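Local coordinates for reticulocyte binding protein (Streptococcus agalactiae COH1, PDB 3FAX), which probably hydrolyses alpha-1,6-glycosidic linkages in pullulan and related alpha-glucans, as a member of the alpha-amylase family with a carbohydrate-binding module, at residues T57-D62 against L87-S92; V310-L315 against G385-V390. All blocks are in the same frame, centred on the assembly; numbering follows the deposited sequence.

Overall arrangement
Contact 1 is a surface contact whose centre lies about 45 Å from the centre of the chain, whereas contact 2 is buried, its centre about 11 Å from it; the two centres are about 55 Å apart. They share no secondary-structure element. Contact 1 joins the loop after strand 50-55 to the end of strand 79-88 and the turn that follows it, and rests mainly on van der Waals contact, with no hydrogen bond between its segments. Contact 2 pairs neighbouring parallel strands of the alpha-amylase (beta/alpha)8 barrel, where five backbone hydrogen bonds set the register. The area buried reflects this difference, 317 Å² in contact 1 against 492 Å² in contact 2.

Contact 1 of 2, residues T57-D62 against L87-S92; sequences TLDGVD and LDTSKS
Leu58 reaches into the turn formed by Leu87 to Ser92, the connection of the beta-hairpin whose strands are 79-88 and 93-98. Its own backbone opens a type II beta turn, Leu58 to Val61, so the contact sets one turn against another at the end of the N-terminal beta sheet.

The path of this leucine gives the evidence. Its CB approaches the hydroxyl of Thr89, with OG1 at 4.2 Å. One bond further, CG comes to 4.2 Å from Ser92 CA. The tip goes deepest: Leu58 CD1 lies 3.8 Å from Asp88 O and 3.9 Å from Ser92 C, so a single methyl touches backbone at both ends of the hairpin turn. The same CD1 meets Leu87 CB at 4.2 Å, the apolar side-chain pair of the contact. With CG anti to the carbonyl carbon (chi1 -64°) and a nearly extended chi2, the branch is carried away from its own turn and in among these atoms. Leu94, on the outgoing hairpin strand, also touches Leu58 and Leu87.

Leu87 works in the other direction, its CD2 reaching Val61 O at 4.1 Å, while its side chain also packs on Ile66 of helix 63-69. At the opposite end of the hairpin turn Ser92 lies against Thr57, and its backbone is hydrogen-bonded to Phe55 of strand 50-55. The Asp59 and Thr89 side chains cross at about a right angle, with OD2 of Asp59 ending 3.7 Å from OG1 of Thr89.

Contact 2 of 2, residues V310-L315 against G385-V390; sequences VTHIQL and GVILDV
Gln314 and Ile387 face each other across adjacent parallel strands of the (beta/alpha)8 barrel, their side chains crossing obliquely, at one of four beta bridges running from His312-Gly385 to Leu315-Leu388. The glutamine, extended beyond CG, lies over the CG2 methyl of Ile387, to which its CG comes within 3.6 Å. His312, on the same face, sets CD2 3.9 Å from Gly385 CA. Leu315 and Leu388 lie side by side on the other face, pointing the same way, with CD1 of Leu315 4.0 Å from CD2 of Leu388.

The backbone fixes this register. Gly385 O accepts from Ile313 N at 2.8 Å with an angle of 169° at the hydrogen, and Ile313 O from Ile387 N at 2.9 Å. Ile387 O then receives Leu315 N almost head-on (C=O...N 178°).

Further out, Gln314 and Ile387 meet Ile270 and Arg455 of the flanking strands, while Ile313 and Val386 pack against helix 365-381. That helix connects the two strands in a beta-alpha-beta crossover. Asp389 closes the ladder, its N 2.9 Å from Leu315 O; its carboxylate forms a salt bridge with Arg455 and a hydrogen bond with Tyr346 OH.

The chemistry thus divides by element and by face: amides hold the strands together, apolar groups seal the helix-facing side, and Asp389, whose side chain is about 11 Å from a bound alpha-D-glucopyranose, has both carboxylate oxygens bonded, which probably restricts its rotation.

Contact 1 of 2, residues T57-D62 against L87-S92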
loop_
_atom_site.group_PDB
_atom_site.type_symbol
_atom_site.label_atom_id
_atom_site.label_comp_id
_atom_site.label_asym_id
_atom_site.label_seq_id
_atom_site.Cartn_x
_atom_site.Cartn_y
_atom_site.Cartn_z
ATOM N N THR A 57 42.583 2.013 -7.397
ATOM C CA THR A 57 43.350 0.956 -6.738
ATOM C C THR A 57 44.373 1.572 -5.774
ATOM O O THR A 57 44.756 2.735 -5.941
ATOM C CB THR A 57 44.090 0.074 -7.777
ATOM O OG1 THR A 57 44.458 -1.176 -7.181
ATOM C CG2 THR A 57 45.337 0.775 -8.299
ATOM N N LEU A 58 44.800 0.799 -4.771
ATOM C CA LEU A 58 45.872 1.220 -3.851
ATOM C C LEU A 58 47.026 0.205 -3.796
ATOM O O LEU A 58 47.872 0.264 -2.901
ATOM C CB LEU A 58 45.310 1.474 -2.436
ATOM C CG LEU A 58 44.305 2.624 -2.282
ATOM C CD1 LEU A 58 43.692 2.634 -0.883
ATOM C CD2 LEU A 58 44.947 3.969 -2.584
ATOM N N ASP A 59 47.071 -0.707 -4.765
ATOM C CA ASP A 59 48.097 -1.751 -4.802
ATOM C C ASP A 59 49.472 -1.149 -5.090
ATOM O O ASP A 59 49.624 -0.374 -6.038
ATOM C CB ASP A 59 47.776 -2.799 -5.878
ATOM C CG ASP A 59 46.443 -3.511 -5.648
ATOM O OD1 ASP A 59 45.917 -4.105 -6.614
ATOM O OD2 ASP A 59 45.921 -3.492 -4.513
ATOM N N GLY A 60 50.459 -1.490 -4.263
ATOM C CA GLY A 60 51.851 -1.114 -4.518
ATOM C C GLY A 60 52.222 0.319 -4.178
ATOM O O GLY A 60 53.386 0.708 -4.318
ATOM N N VAL A 61 51.238 1.104 -3.742
ATOM C CA VAL A 61 51.471 2.470 -3.292
ATOM C C VAL A 61 51.484 2.479 -1.763
ATOM O O VAL A 61 50.728 1.745 -1.123
ATOM C CB VAL A 61 50.396 3.435 -3.827
ATOM C CG1 VAL A 61 50.759 4.866 -3.491
ATOM C CG2 VAL A 61 50.245 3.276 -5.332
ATOM N N ASP A 62 52.350 3.317 -1.198
ATOM C CA ASP A 62 52.656 3.319 0.232
ATOM C C ASP A 62 51.944 4.482 0.924
ATOM O O ASP A 62 51.501 5.421 0.272
ATOM C CB ASP A 62 54.175 3.459 0.417
ATOM C CG ASP A 62 54.728 2.563 1.503
ATOM O OD1 ASP A 62 54.442 1.349 1.491
ATOM O OD2 ASP A 62 55.483 3.074 2.353
ATOM N N LEU A 87 44.874 3.641 4.715
ATOM C CA LEU A 87 44.527 2.951 3.484
ATOM C C LEU A 87 43.580 1.795 3.779
ATOM O O LEU A 87 43.823 0.998 4.687
ATOM C CB LEU A 87 45.786 2.394 2.806
ATOM C CG LEU A 87 46.819 3.374 2.248
ATOM C CD1 LEU A 87 47.209 4.457 3.269
ATOM C CD2 LEU A 87 48.037 2.595 1.783
ATOM N N ASP A 88 42.495 1.714 3.015
ATOM C CA ASP A 88 41.706 0.498 2.942
ATOM C C ASP A 88 41.932 -0.057 1.537
ATOM O O ASP A 88 41.198 0.259 0.607
ATOM C CB ASP A 88 40.223 0.777 3.219
ATOM C CG ASP A 88 39.385 -0.499 3.276
ATOM O OD1 ASP A 88 39.904 -1.579 2.908
ATOM O OD2 ASP A 88 38.206 -0.423 3.689
ATOM N N THR A 89 42.978 -0.868 1.401
ATOM C CA THR A 89 43.391 -1.419 0.110
ATOM C C THR A 89 42.292 -2.275 -0.515
ATOM O O THR A 89 42.115 -2.283 -1.736
ATOM C CB THR A 89 44.706 -2.238 0.240
ATOM O OG1 THR A 89 45.272 -2.447 -1.058
ATOM C CG2 THR A 89 44.467 -3.590 0.916
ATOM N N SER A 90 41.551 -2.978 0.339
ATOM C CA SER A 90 40.411 -3.796 -0.083
ATOM C C SER A 90 39.357 -2.978 -0.819
ATOM O O SER A 90 38.943 -3.326 -1.925
ATOM C CB SER A 90 39.764 -4.469 1.136
ATOM O OG SER A 90 38.431 -4.854 0.864
ATOM N N LYS A 91 38.930 -1.888 -0.195
ATOM C CA LYS A 91 37.848 -1.066 -0.724
ATOM C C LYS A 91 38.374 0.045 -1.645
ATOM O O LYS A 91 37.592 0.809 -2.215
ATOM C CB LYS A 91 37.048 -0.473 0.440
ATOM C CG LYS A 91 35.545 -0.468 0.230
ATOM C CD LYS A 91 34.808 -0.013 1.489
ATOM C CE LYS A 91 34.682 -1.125 2.524
ATOM N NZ LYS A 91 34.042 -0.616 3.764
ATOM N N SER A 92 39.700 0.116 -1.785
ATOM C CA SER A 92 40.383 1.128 -2.598
ATOM C C SER A 92 40.021 2.548 -2.178
ATOM O O SER A 92 39.574 3.355 -2.993
ATOM C CB SER A 92 40.096 0.923 -4.088
ATOM O OG SER A 92 40.458 -0.379 -4.490
#

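Contact 2 of 2, residues V310-L315 against G385-V390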
loop_
_atom_site.group_PDB
_atom_site.type_symbol
_atom_site.label_atom_id
_atom_site.label_comp_id
_atom_site.label_asym_id
_atom_site.label_seq_id
_atom_site.Cartn_x
_atom_site.Cartn_y
_atom_site.Cartn_z
ATOM N N VAL A 310 -18.032 -5.365 6.664
ATOM C CA VAL A 310 -16.594 -5.079 6.765
ATOM C C VAL A 310 -16.341 -4.051 7.883
ATOM O O VAL A 310 -17.215 -3.229 8.173
ATOM C CB VAL A 310 -16.009 -4.573 5.411
ATOM C CG1 VAL A 310 -16.229 -5.609 4.307
ATOM C CG2 VAL A 310 -16.629 -3.262 5.003
ATOM N N THR A 311 -15.180 -4.121 8.536
ATOM C CA THR A 311 -14.843 -3.163 9.598
ATOM C C THR A 311 -14.074 -1.958 9.065
ATOM O O THR A 311 -14.198 -0.849 9.598
ATOM C CB THR A 311 -13.999 -3.801 10.713
ATOM O OG1 THR A 311 -12.750 -4.251 10.178
ATOM C CG2 THR A 311 -14.730 -4.968 11.345
ATOM N N HIS A 312 -13.268 -2.175 8.024
ATOM C CA HIS A 312 -12.422 -1.121 7.485
ATOM C C HIS A 312 -12.499 -1.077 5.976
ATOM O O HIS A 312 -12.466 -2.114 5.306
ATOM C CB HIS A 312 -10.975 -1.333 7.925
ATOM C CG HIS A 312 -10.757 -1.125 9.391
ATOM N ND1 HIS A 312 -10.893 -2.138 10.313
ATOM C CD2 HIS A 312 -10.427 -0.017 10.094
ATOM C CE1 HIS A 312 -10.648 -1.664 11.523
ATOM N NE2 HIS A 312 -10.367 -0.379 11.417
ATOM N N ILE A 313 -12.615 0.136 5.447
ATOM C CA ILE A 313 -12.519 0.369 4.022
ATOM C C ILE A 313 -11.089 0.839 3.766
ATOM O O ILE A 313 -10.655 1.860 4.304
ATOM C CB ILE A 313 -13.550 1.406 3.547
ATOM C CG1 ILE A 313 -14.971 0.898 3.863
ATOM C CG2 ILE A 313 -13.392 1.684 2.044
ATOM C CD1 ILE A 313 -16.077 1.874 3.566
ATOM N N GLN A 314 -10.349 0.058 2.983
ATOM C CA GLN A 314 -8.999 0.426 2.599
ATOM C C GLN A 314 -9.078 1.083 1.240
ATOM O O GLN A 314 -9.526 0.463 0.275
ATOM C CB GLN A 314 -8.074 -0.794 2.543
ATOM C CG GLN A 314 -6.621 -0.449 2.220
ATOM C CD GLN A 314 -5.731 -1.668 2.180
ATOM O OE1 GLN A 314 -5.136 -1.982 1.142
ATOM N NE2 GLN A 314 -5.653 -2.383 3.301
ATOM N N LEU A 315 -8.645 2.338 1.169
ATOM C CA LEU A 315 -8.659 3.084 -0.079
ATOM C C LEU A 315 -7.294 3.062 -0.767
ATOM O O LEU A 315 -6.284 3.445 -0.174
ATOM C CB LEU A 315 -9.059 4.528 0.185
ATOM C CG LEU A 315 -10.420 4.747 0.854
ATOM C CD1 LEU A 315 -10.637 6.239 1.069
ATOM C CD2 LEU A 315 -11.546 4.128 0.026
ATOM N N GLY A 385 -14.209 2.018 9.649
ATOM C CA GLY A 385 -12.982 2.834 9.638
ATOM C C GLY A 385 -12.340 2.946 8.265
ATOM O O GLY A 385 -12.753 2.258 7.330
ATOM N N VAL A 386 -11.333 3.820 8.140
ATOM C CA VAL A 386 -10.538 3.921 6.909
ATOM C C VAL A 386 -9.125 3.395 7.104
ATOM O O VAL A 386 -8.539 3.536 8.181
ATOM C CB VAL A 386 -10.378 5.375 6.366
ATOM C CG1 VAL A 386 -11.380 5.663 5.268
ATOM C CG2 VAL A 386 -10.430 6.404 7.482
ATOM N N ILE A 387 -8.594 2.801 6.040
ATOM C CA ILE A 387 -7.171 2.495 5.921
ATOM C C ILE A 387 -6.716 3.135 4.614
ATOM O O ILE A 387 -7.293 2.859 3.561
ATOM C CB ILE A 387 -6.890 0.966 5.858
ATOM C CG1 ILE A 387 -7.158 0.314 7.206
ATOM C CG2 ILE A 387 -5.431 0.685 5.436
ATOM C CD1 ILE A 387 -6.948 -1.189 7.221
ATOM N N LEU A 388 -5.699 3.989 4.667
ATOM C CA LEU A 388 -5.219 4.640 3.457
ATOM C C LEU A 388 -4.004 3.877 2.919
ATOM O O LEU A 388 -3.042 3.633 3.646
ATOM C CB LEU A 388 -4.902 6.127 3.712
ATOM C CG LEU A 388 -6.098 7.058 4.004
ATOM C CD1 LEU A 388 -5.656 8.517 4.225
ATOM C CD2 LEU A 388 -7.159 6.995 2.897
ATOM N N ASP A 389 -4.081 3.464 1.656
ATOM C CA ASP A 389 -2.927 2.888 0.956
ATOM C C ASP A 389 -1.953 4.031 0.782
ATOM O O ASP A 389 -2.342 5.092 0.294
ATOM C CB ASP A 389 -3.337 2.331 -0.416
ATOM C CG ASP A 389 -2.303 1.397 -1.019
ATOM O OD1 ASP A 389 -1.090 1.522 -0.732
ATOM O OD2 ASP A 389 -2.713 0.515 -1.803
ATOM N N VAL A 390 -0.707 3.819 1.190
ATOM C CA VAL A 390 0.336 4.841 1.094
ATOM C C VAL A 390 1.581 4.233 0.449
ATOM O O VAL A 390 1.935 3.107 0.757
ATOM C CB VAL A 390 0.700 5.417 2.495
ATOM C CG1 VAL A 390 -0.371 6.401 2.974
ATOM C CG2 VAL A 390 0.899 4.283 3.502
HETATM O O HOH W 1 -4.975 5.661 0.176
#